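Local structure of tetratricopeptide TPR_2 repeat protein (Thermobaculum terrenum, 5DJS) at residues 250-253 / 254-257; 204-207 / 208-212; 488-491 / 492-496; 108-111 / 112-115. The protein is of unknown function but joins tetratricopeptide repeats to a GT-B-type glycosyl transferase family 41 region, with uridine-5'-diphosphate bound in the model. The protein carries 1 engineered substitution. All coordinates share one frame; numbering follows the deposited sequence.

How the contacts relate
From the N terminus the order is contact 4, contact 2, contact 1, contact 3. Each is a local turn within one continuous piece of chain, so none nests in or crosses another. Contact 4 starts helix 111-120, next to the repeat helices. Contact 2 starts helix 206-214 after strand 193-199. Contact 1 starts helix 253-257 between strands 240-243 and 263-266. Contact 3 lies within the long helix 479-521. Contacts 1 and 4 touch: the Phe254 ring meets the His111 ring, with Phe254 CZ 4.0 Å from His111 ND1. This joins the first sheet region to the helical array. Contact 3 is across the chain's centre from both, about 38 Å from contact 1 between centres.

Contact 1: residues 250-253 / 254-257; sequences MHRL and FAFA
Arg252 O faces two backbone amides of the helix that opens beside it. Phe256 N lies 3.3 Å from Arg252 O, in a nearly straight (164°) but weak bond. Ala255 N comes within 3.2 Å of Arg252 O and is also weakly bonded, at a much more bent angle. A third weak bond, also bent, runs from Ala257 N to Leu253 O at 2.8 Å.

The side chains pack mostly against this backbone. The Phe256 ring presents its edge to the Arg252 carbonyl, with CD1 3.3 Å from Arg252 O and the oxygen in the ring plane. Its CG sits beside its own N (chi1 -81°), which leans the ring back toward the start of the helix. CB of Ala255 rests on Arg252 O as well. Phe254 packs on Tyr143 of helix 129-143 and on Asp226. Leu253 sends its CD1 over the centre of the His251 ring, 3.6 Å above the plane. Leu253 and Phe256 both reach Met279 and Asp243.

The polar ends have partners in neighbouring parts of the chain. Arg252 forms a salt bridge with Asp226 and also donates to Leu224 O. His251 ND1 bonds to Trp246 O.

Arg252 holds the N-cap position of a short helix. That helix lies on the crossover between strands 240-243 and 263-266, a beta-alpha-beta unit of a Rossmann-like sheet, as in GT-B proteins.

Contact 2: residues 204-207 / 208-212; sequences SDAL and TDRLR
Ser204 OG and Thr208 OG1 meet hydroxyl to hydroxyl at 2.6 Å, in a hydrogen bond that either could donate. They stand where the tight, capped side of this first helical turn passes into its solvent side.

On the tight side, Asp205 is the N-cap residue. Its CG lies between its own N and carbonyl carbon (chi1 61°), which turns the carboxylate back over the helix start. Thr208 N donates to Asp205 OD1 at 3.3 Å and meets it nearly along the C-O bond. Leu207 N adds a weak bond to the same oxygen, and OD2 takes Cys174 N. The buried part lies alongside. Leu207 CD1 and Leu211 CD1 are 4.1 Å apart, the two side chains crossing at a slant. Helix 176-187 covers them through Tyr179 and Glu182. Asp209 N closes the turn on Asp205 O at 3.2 Å.

The outer side, with Ser204, Asp209 and Arg210 exposed, is looser and held by charged groups. Arg212 works as a fork: NH2 gives Ser204 OG a bond of 3.1 Å (164°), and NH1 forms a salt bridge of 2.9 Å to the anti side of Asp209 OD1, somewhat out of the carboxylate plane. Both partners lie in the guanidinium plane, and Trp218 makes a cation-pi contact with Arg212. Arg210 lays one guanidinium face over Leu207 CA, with NH1 3.5 Å from Leu207 CD1 and salt-bridged to Glu182.

The cap gives two amides of the first turn a carboxylate acceptor. An acidic group here would probably also be favoured by the positive end of the helix.

Contact 3: residues 488-491 / 492-496; sequences HLRR and WLRSV
Leu489 and Trp492 lie side by side and point the same way, with Leu489 CD1 4.1 Å from Trp492 CE3. This is the apolar contact between the segments. The indole turns its edge to Leu489 O, which lies in the ring plane. With CG anti to the backbone N (chi1 173°), the ring stands beside the helix, and Val496 CG2 lies 3.7 Å above one face, toward its rim.

The backbone bonds are those of a regular alpha-helix. Trp492 N reaches His488 O at 2.9 Å, and Leu493 N reaches Leu489 O at 2.7 Å. Ser495 N bonds to Arg491 O, while the Arg494 N bond to Arg490 O is weak.

Three arginines gather on another side. Arg494 NH1 is 3.9 Å from Arg490 NH1, with the guanidinium planes almost perpendicular (87°). Arg494 NH2 is equally far from Arg491 NH1, which lies at the edge of the Arg494 group. These like charges would repel, but Glu487, salt-bridged to Arg490 NE, probably offsets some of this.

The apolar side of helix 479-521 packs on helix 423-430, where Leu489 meets Leu429 and Trp492 meets Leu426 and Leu429. Leu493 touches the loop at Pro313.

Contact 4: residues 108-111 / 112-115; sequences PDYH and RAHS
Tyr110 O accepts His114 N at 3.0 Å and His111 O accepts Ser115 N at 3.1 Å, so the helix starts with two successive i to i+4 bonds.

The main side-chain contact is a CH-pi pair. Ala113 CB lies over one face of the Tyr110 ring, 3.8 Å from its centroid and 20° off the ring normal. The nearest ring atom is Tyr110 CG, 3.6 Å from Ala113 CB. A chi1 of -156° swings the ring away from the Tyr110 amide and beside the first turn. CE1 of Tyr110 also comes to 4.1 Å from Arg112 CB.

His111 meets Arg112 with its ring edge, its CD2 3.8 Å from Arg112 CG, which lies in the ring plane. CB of His114 rests on Tyr110 O at 3.5 Å. Outside the turn, His111 O also takes Trp139 NE1. Arg107 makes a cation-pi contact with Tyr110.

Tyr110 occupies the N-cap position of helix 111-120. Its ring and Ala113 pack on helices 77-89 and 93-106, and His114 and Ser115 on helix 129-143. Helix 111-120 thus continues the packing of successive helices, in a manner consistent with a tetratricopeptide-repeat array.

Contact 1: residues 250-253 / 254-257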
loop_
_atom_site.group_PDB
_atom_site.type_symbol
_atom_site.label_atom_id
_atom_site.label_comp_id
_atom_site.label_asym_id
_atom_site.label_seq_id
_atom_site.Cartn_x
_atom_site.Cartn_y
_atom_site.Cartn_z
ATOM N N MET A 250 -3.605 0.712 -8.590
ATOM C CA MET A 250 -4.024 0.848 -9.973
ATOM C C MET A 250 -3.011 1.716 -10.736
ATOM O O MET A 250 -3.270 2.863 -11.087
ATOM C CB MET A 250 -5.435 1.420 -10.037
ATOM C CG MET A 250 -6.469 0.522 -9.379
ATOM S SD MET A 250 -8.108 0.802 -10.065
ATOM C CE MET A 250 -7.936 -0.015 -11.665
ATOM N N HIS A 251 -1.854 1.119 -10.994
ATOM C CA HIS A 251 -0.716 1.793 -11.621
ATOM C C HIS A 251 -0.949 1.987 -13.118
ATOM O O HIS A 251 -1.973 1.548 -13.672
ATOM C CB HIS A 251 0.563 0.964 -11.405
ATOM C CG HIS A 251 0.526 -0.392 -12.051
ATOM N ND1 HIS A 251 0.454 -1.557 -11.321
ATOM C CD2 HIS A 251 0.522 -0.764 -13.349
ATOM C CE1 HIS A 251 0.422 -2.591 -12.141
ATOM N NE2 HIS A 251 0.465 -2.134 -13.377
ATOM N N ARG A 252 0.036 2.611 -13.761
ATOM C CA ARG A 252 0.005 2.852 -15.191
ATOM C C ARG A 252 1.411 2.687 -15.770
ATOM O O ARG A 252 1.904 3.533 -16.508
ATOM C CB ARG A 252 -0.583 4.252 -15.430
ATOM C CG ARG A 252 -1.523 4.380 -16.611
ATOM C CD ARG A 252 -2.625 3.335 -16.587
ATOM N NE ARG A 252 -3.905 3.888 -16.987
ATOM C CZ ARG A 252 -4.287 4.170 -18.224
ATOM N NH1 ARG A 252 -3.488 3.971 -19.261
ATOM N NH2 ARG A 252 -5.502 4.667 -18.404
ATOM N N LEU A 253 2.014 1.546 -15.462
ATOM C CA LEU A 253 3.426 1.294 -15.694
ATOM C C LEU A 253 3.727 0.956 -17.139
ATOM O O LEU A 253 4.880 1.021 -17.551
ATOM C CB LEU A 253 3.926 0.151 -14.808
ATOM C CG LEU A 253 4.048 0.448 -13.311
ATOM C CD1 LEU A 253 4.133 -0.846 -12.509
ATOM C CD2 LEU A 253 5.254 1.328 -13.021
ATOM N N PHE A 254 2.717 0.566 -17.908
ATOM C CA PHE A 254 2.925 0.339 -19.345
ATOM C C PHE A 254 2.968 1.661 -20.121
ATOM O O PHE A 254 3.558 1.728 -21.188
ATOM C CB PHE A 254 1.860 -0.598 -19.905
ATOM C CG PHE A 254 1.751 -1.878 -19.148
ATOM C CD1 PHE A 254 2.863 -2.702 -19.001
ATOM C CD2 PHE A 254 0.552 -2.251 -18.551
ATOM C CE1 PHE A 254 2.776 -3.888 -18.291
ATOM C CE2 PHE A 254 0.461 -3.437 -17.840
ATOM C CZ PHE A 254 1.572 -4.257 -17.711
ATOM N N ALA A 255 2.345 2.704 -19.587
ATOM C CA ALA A 255 2.600 4.049 -20.068
ATOM C C ALA A 255 4.053 4.453 -19.742
ATOM O O ALA A 255 4.776 4.928 -20.619
ATOM C CB ALA A 255 1.596 5.031 -19.477
ATOM N N PHE A 256 4.485 4.221 -18.499
ATOM C CA PHE A 256 5.899 4.439 -18.104
ATOM C C PHE A 256 6.862 3.618 -18.948
ATOM O O PHE A 256 7.968 4.049 -19.226
ATOM C CB PHE A 256 6.151 4.087 -16.626
ATOM C CG PHE A 256 5.739 5.163 -15.662
ATOM C CD1 PHE A 256 4.396 5.341 -15.323
ATOM C CD2 PHE A 256 6.686 5.999 -15.094
ATOM C CE1 PHE A 256 4.007 6.328 -14.443
ATOM C CE2 PHE A 256 6.303 6.994 -14.210
ATOM C CZ PHE A 256 4.962 7.153 -13.883
ATOM N N ALA A 257 6.439 2.423 -19.334
ATOM C CA ALA A 257 7.273 1.513 -20.101
ATOM C C ALA A 257 7.769 2.128 -21.406
ATOM O O ALA A 257 8.864 1.809 -21.846
ATOM C CB ALA A 257 6.521 0.216 -20.376
#

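Contact 2: residues 204-207 / 208-212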
loop_
_atom_site.group_PDB
_atom_site.type_symbol
_atom_site.label_atom_id
_atom_site.label_comp_id
_atom_site.label_asym_id
_atom_site.label_seq_id
_atom_site.Cartn_x
_atom_site.Cartn_y
_atom_site.Cartn_z
ATOM N N SER A 204 -13.764 9.874 -6.518
ATOM C CA SER A 204 -13.416 11.262 -6.246
ATOM C C SER A 204 -14.128 11.713 -4.969
ATOM O O SER A 204 -15.323 12.047 -4.991
ATOM C CB SER A 204 -13.803 12.137 -7.443
ATOM O OG SER A 204 -13.418 13.488 -7.262
ATOM N N ASP A 205 -13.391 11.673 -3.858
ATOM C CA ASP A 205 -13.877 12.108 -2.537
ATOM C C ASP A 205 -13.324 13.492 -2.158
ATOM O O ASP A 205 -12.646 14.126 -2.955
ATOM C CB ASP A 205 -13.546 11.038 -1.475
ATOM C CG ASP A 205 -12.041 10.778 -1.311
ATOM O OD1 ASP A 205 -11.209 11.668 -1.588
ATOM O OD2 ASP A 205 -11.692 9.660 -0.872
ATOM N N ALA A 206 -13.619 13.959 -0.949
ATOM C CA ALA A 206 -13.114 15.254 -0.457
ATOM C C ALA A 206 -11.604 15.492 -0.668
ATOM O O ALA A 206 -11.197 16.614 -0.971
ATOM C CB ALA A 206 -13.462 15.424 1.020
ATOM N N LEU A 207 -10.781 14.455 -0.499
ATOM C CA LEU A 207 -9.326 14.599 -0.662
ATOM C C LEU A 207 -8.917 14.794 -2.137
ATOM O O LEU A 207 -7.982 15.547 -2.421
ATOM C CB LEU A 207 -8.584 13.407 -0.045
ATOM C CG LEU A 207 -7.051 13.383 -0.122
ATOM C CD1 LEU A 207 -6.410 14.716 0.211
ATOM C CD2 LEU A 207 -6.476 12.348 0.829
ATOM N N THR A 208 -9.615 14.138 -3.068
ATOM C CA THR A 208 -9.316 14.306 -4.498
ATOM C C THR A 208 -9.658 15.737 -4.920
ATOM O O THR A 208 -8.914 16.355 -5.679
ATOM C CB THR A 208 -10.033 13.283 -5.430
ATOM O OG1 THR A 208 -11.414 13.618 -5.577
ATOM C CG2 THR A 208 -9.929 11.894 -4.897
ATOM N N ASP A 209 -10.776 16.251 -4.407
ATOM C CA ASP A 209 -11.164 17.651 -4.608
ATOM C C ASP A 209 -10.063 18.601 -4.132
ATOM O O ASP A 209 -9.743 19.578 -4.828
ATOM C CB ASP A 209 -12.489 17.983 -3.905
ATOM C CG ASP A 209 -13.683 17.203 -4.468
ATOM O OD1 ASP A 209 -13.585 16.615 -5.569
ATOM O OD2 ASP A 209 -14.734 17.182 -3.796
ATOM N N ARG A 210 -9.476 18.300 -2.975
ATOM C CA ARG A 210 -8.332 19.076 -2.473
ATOM C C ARG A 210 -7.084 18.928 -3.362
ATOM O O ARG A 210 -6.436 19.927 -3.694
ATOM C CB ARG A 210 -8.015 18.736 -1.002
ATOM C CG ARG A 210 -8.837 19.547 -0.001
ATOM C CD ARG A 210 -8.509 19.221 1.455
ATOM N NE ARG A 210 -9.344 18.131 1.987
ATOM C CZ ARG A 210 -8.916 17.016 2.589
ATOM N NH1 ARG A 210 -7.621 16.761 2.798
ATOM N NH2 ARG A 210 -9.818 16.135 3.010
ATOM N N LEU A 211 -6.758 17.695 -3.747
ATOM C CA LEU A 211 -5.622 17.437 -4.649
ATOM C C LEU A 211 -5.794 18.132 -6.003
ATOM O O LEU A 211 -4.830 18.667 -6.551
ATOM C CB LEU A 211 -5.418 15.925 -4.868
ATOM C CG LEU A 211 -4.409 15.104 -4.032
ATOM C CD1 LEU A 211 -3.886 15.792 -2.781
ATOM C CD2 LEU A 211 -5.003 13.742 -3.683
ATOM N N ARG A 212 -7.016 18.116 -6.532
ATOM C CA ARG A 212 -7.336 18.794 -7.793
ATOM C C ARG A 212 -7.135 20.302 -7.678
ATOM O O ARG A 212 -6.546 20.921 -8.570
ATOM C CB ARG A 212 -8.777 18.488 -8.230
ATOM C CG ARG A 212 -9.120 18.970 -9.630
ATOM C CD ARG A 212 -10.554 18.686 -10.041
ATOM N NE ARG A 212 -10.916 17.262 -9.986
ATOM C CZ ARG A 212 -11.624 16.664 -9.021
ATOM N NH1 ARG A 212 -12.073 17.325 -7.956
ATOM N NH2 ARG A 212 -11.885 15.362 -9.119
#

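Contact 3: residues 488-491 / 492-496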
loop_
_atom_site.group_PDB
_atom_site.type_symbol
_atom_site.label_atom_id
_atom_site.label_comp_id
_atom_site.label_asym_id
_atom_site.label_seq_id
_atom_site.Cartn_x
_atom_site.Cartn_y
_atom_site.Cartn_z
ATOM N N HIS A 488 8.793 12.591 24.344
ATOM C CA HIS A 488 9.614 12.627 23.128
ATOM C C HIS A 488 8.720 12.817 21.898
ATOM O O HIS A 488 9.011 13.650 21.041
ATOM C CB HIS A 488 10.431 11.341 22.989
ATOM C CG HIS A 488 11.643 11.485 22.124
ATOM N ND1 HIS A 488 11.573 11.791 20.781
ATOM C CD2 HIS A 488 12.960 11.354 22.416
ATOM C CE1 HIS A 488 12.796 11.848 20.285
ATOM N NE2 HIS A 488 13.655 11.584 21.253
ATOM N N LEU A 489 7.631 12.048 21.844
ATOM C CA LEU A 489 6.640 12.157 20.774
ATOM C C LEU A 489 5.867 13.481 20.777
ATOM O O LEU A 489 5.525 13.988 19.712
ATOM C CB LEU A 489 5.643 10.971 20.793
ATOM C CG LEU A 489 5.937 9.655 20.039
ATOM C CD1 LEU A 489 6.936 9.828 18.899
ATOM C CD2 LEU A 489 6.413 8.531 20.943
ATOM N N ARG A 490 5.576 14.023 21.955
ATOM C CA ARG A 490 4.875 15.314 22.056
ATOM C C ARG A 490 5.716 16.430 21.437
ATOM O O ARG A 490 5.192 17.297 20.730
ATOM C CB ARG A 490 4.563 15.678 23.519
ATOM C CG ARG A 490 3.177 16.300 23.761
ATOM C CD ARG A 490 3.186 17.682 24.413
ATOM N NE ARG A 490 4.385 17.949 25.217
ATOM C CZ ARG A 490 4.850 19.160 25.527
ATOM N NH1 ARG A 490 4.221 20.271 25.145
ATOM N NH2 ARG A 490 5.963 19.261 26.247
ATOM N N ARG A 491 7.018 16.396 21.711
ATOM C CA ARG A 491 7.962 17.360 21.137
ATOM C C ARG A 491 8.181 17.126 19.652
ATOM O O ARG A 491 8.177 18.074 18.862
ATOM C CB ARG A 491 9.307 17.307 21.869
ATOM C CG ARG A 491 9.214 17.794 23.302
ATOM C CD ARG A 491 10.566 17.814 23.999
ATOM N NE ARG A 491 10.408 18.282 25.373
ATOM C CZ ARG A 491 10.220 19.553 25.735
ATOM N NH1 ARG A 491 10.166 20.535 24.833
ATOM N NH2 ARG A 491 10.074 19.851 27.023
ATOM N N TRP A 492 8.398 15.867 19.287
ATOM C CA TRP A 492 8.517 15.472 17.888
ATOM C C TRP A 492 7.269 15.899 17.084
ATOM O O TRP A 492 7.414 16.534 16.040
ATOM C CB TRP A 492 8.784 13.963 17.786
ATOM C CG TRP A 492 8.768 13.408 16.394
ATOM C CD1 TRP A 492 9.825 13.317 15.533
ATOM C CD2 TRP A 492 7.638 12.857 15.706
ATOM N NE1 TRP A 492 9.418 12.751 14.347
ATOM C CE2 TRP A 492 8.080 12.461 14.426
ATOM C CE3 TRP A 492 6.294 12.664 16.047
ATOM C CZ2 TRP A 492 7.222 11.876 13.484
ATOM C CZ3 TRP A 492 5.441 12.088 15.115
ATOM C CH2 TRP A 492 5.910 11.702 13.846
ATOM N N LEU A 493 6.069 15.583 17.582
ATOM C CA LEU A 493 4.795 15.960 16.913
ATOM C C LEU A 493 4.767 17.445 16.527
ATOM O O LEU A 493 4.456 17.790 15.390
ATOM C CB LEU A 493 3.577 15.660 17.813
ATOM C CG LEU A 493 2.156 15.439 17.259
ATOM C CD1 LEU A 493 1.115 16.144 18.118
ATOM C CD2 LEU A 493 1.957 15.847 15.810
ATOM N N ARG A 494 5.110 18.299 17.487
ATOM C CA ARG A 494 5.074 19.758 17.323
ATOM C C ARG A 494 6.110 20.250 16.307
ATOM O O ARG A 494 5.806 21.090 15.451
ATOM C CB ARG A 494 5.327 20.447 18.675
ATOM C CG ARG A 494 4.809 21.879 18.765
ATOM C CD ARG A 494 5.837 22.869 19.324
ATOM N NE ARG A 494 6.684 22.317 20.393
ATOM C CZ ARG A 494 6.350 22.197 21.681
ATOM N NH1 ARG A 494 5.154 22.584 22.130
ATOM N NH2 ARG A 494 7.228 21.674 22.539
ATOM N N SER A 495 7.334 19.739 16.439
ATOM C CA SER A 495 8.449 20.017 15.510
ATOM C C SER A 495 8.097 19.663 14.064
ATOM O O SER A 495 8.320 20.445 13.142
ATOM C CB SER A 495 9.684 19.221 15.940
ATOM O OG SER A 495 10.644 19.148 14.916
ATOM N N VAL A 496 7.527 18.475 13.905
ATOM C CA VAL A 496 7.102 17.942 12.614
ATOM C C VAL A 496 5.869 18.675 12.061
ATOM O O VAL A 496 5.765 18.878 10.848
ATOM C CB VAL A 496 6.914 16.394 12.722
ATOM C CG1 VAL A 496 5.641 15.885 12.073
ATOM C CG2 VAL A 496 8.146 15.670 12.188
#

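Contact 4: residues 108-111 / 112-115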
loop_
_atom_site.group_PDB
_atom_site.type_symbol
_atom_site.label_atom_id
_atom_site.label_comp_id
_atom_site.label_asym_id
_atom_site.label_seq_id
_atom_site.Cartn_x
_atom_site.Cartn_y
_atom_site.Cartn_z
ATOM N N PRO A 108 -0.963 -17.999 -18.869
ATOM C CA PRO A 108 0.419 -17.564 -18.603
ATOM C C PRO A 108 0.739 -16.111 -18.911
ATOM O O PRO A 108 1.703 -15.604 -18.360
ATOM C CB PRO A 108 1.256 -18.496 -19.482
ATOM C CG PRO A 108 0.424 -19.724 -19.592
ATOM C CD PRO A 108 -0.986 -19.214 -19.703
ATOM N N ASP A 109 -0.051 -15.457 -19.769
ATOM C CA ASP A 109 0.126 -14.031 -20.067
ATOM C C ASP A 109 -0.842 -13.126 -19.273
ATOM O O ASP A 109 -1.430 -12.191 -19.819
ATOM C CB ASP A 109 0.094 -13.761 -21.589
ATOM C CG ASP A 109 -1.286 -13.948 -22.223
ATOM O OD1 ASP A 109 -2.187 -14.570 -21.617
ATOM O OD2 ASP A 109 -1.456 -13.460 -23.357
ATOM N N TYR A 110 -0.967 -13.402 -17.976
ATOM C CA TYR A 110 -1.856 -12.669 -17.076
ATOM C C TYR A 110 -0.988 -11.679 -16.294
ATOM O O TYR A 110 -0.522 -11.997 -15.196
ATOM C CB TYR A 110 -2.556 -13.656 -16.117
ATOM C CG TYR A 110 -3.882 -13.217 -15.508
ATOM C CD1 TYR A 110 -4.230 -11.866 -15.358
ATOM C CD2 TYR A 110 -4.778 -14.168 -15.031
ATOM C CE1 TYR A 110 -5.438 -11.489 -14.787
ATOM C CE2 TYR A 110 -5.991 -13.798 -14.463
ATOM C CZ TYR A 110 -6.316 -12.462 -14.341
ATOM O OH TYR A 110 -7.527 -12.107 -13.775
ATOM N N HIS A 111 -0.778 -10.481 -16.847
ATOM C CA HIS A 111 0.093 -9.485 -16.208
ATOM C C HIS A 111 -0.367 -8.995 -14.812
ATOM O O HIS A 111 0.476 -8.644 -13.989
ATOM C CB HIS A 111 0.416 -8.299 -17.152
ATOM C CG HIS A 111 -0.764 -7.461 -17.548
ATOM N ND1 HIS A 111 -0.976 -7.063 -18.849
ATOM C CD2 HIS A 111 -1.782 -6.932 -16.828
ATOM C CE1 HIS A 111 -2.075 -6.334 -18.916
ATOM N NE2 HIS A 111 -2.586 -6.243 -17.703
ATOM N N ARG A 112 -1.676 -8.984 -14.540
ATOM C CA ARG A 112 -2.194 -8.520 -13.238
ATOM C C ARG A 112 -1.991 -9.573 -12.155
ATOM O O ARG A 112 -1.689 -9.236 -11.018
ATOM C CB ARG A 112 -3.670 -8.104 -13.314
ATOM C CG ARG A 112 -3.879 -6.642 -13.686
ATOM C CD ARG A 112 -5.343 -6.232 -13.623
ATOM N NE ARG A 112 -5.856 -6.216 -12.246
ATOM C CZ ARG A 112 -7.131 -6.018 -11.895
ATOM N NH1 ARG A 112 -8.078 -5.811 -12.813
ATOM N NH2 ARG A 112 -7.469 -6.032 -10.606
ATOM N N ALA A 113 -2.150 -10.845 -12.521
ATOM C CA ALA A 113 -1.911 -11.973 -11.608
ATOM C C ALA A 113 -0.425 -12.131 -11.320
ATOM O O ALA A 113 -0.039 -12.501 -10.220
ATOM C CB ALA A 113 -2.466 -13.263 -12.199
ATOM N N HIS A 114 0.400 -11.840 -12.318
ATOM C CA HIS A 114 1.852 -11.870 -12.172
ATOM C C HIS A 114 2.315 -10.776 -11.190
ATOM O O HIS A 114 3.168 -11.047 -10.352
ATOM C CB HIS A 114 2.502 -11.699 -13.550
ATOM C CG HIS A 114 3.917 -12.185 -13.642
ATOM N ND1 HIS A 114 4.924 -11.754 -12.803
ATOM C CD2 HIS A 114 4.502 -13.032 -14.517
ATOM C CE1 HIS A 114 6.058 -12.339 -13.140
ATOM N NE2 HIS A 114 5.830 -13.117 -14.178
ATOM N N SER A 115 1.754 -9.563 -11.291
ATOM C CA SER A 115 1.996 -8.493 -10.297
ATOM C C SER A 115 1.528 -8.936 -8.916
ATOM O O SER A 115 2.304 -8.932 -7.950
ATOM C CB SER A 115 1.236 -7.201 -10.632
ATOM O OG SER A 115 1.756 -6.543 -11.759
#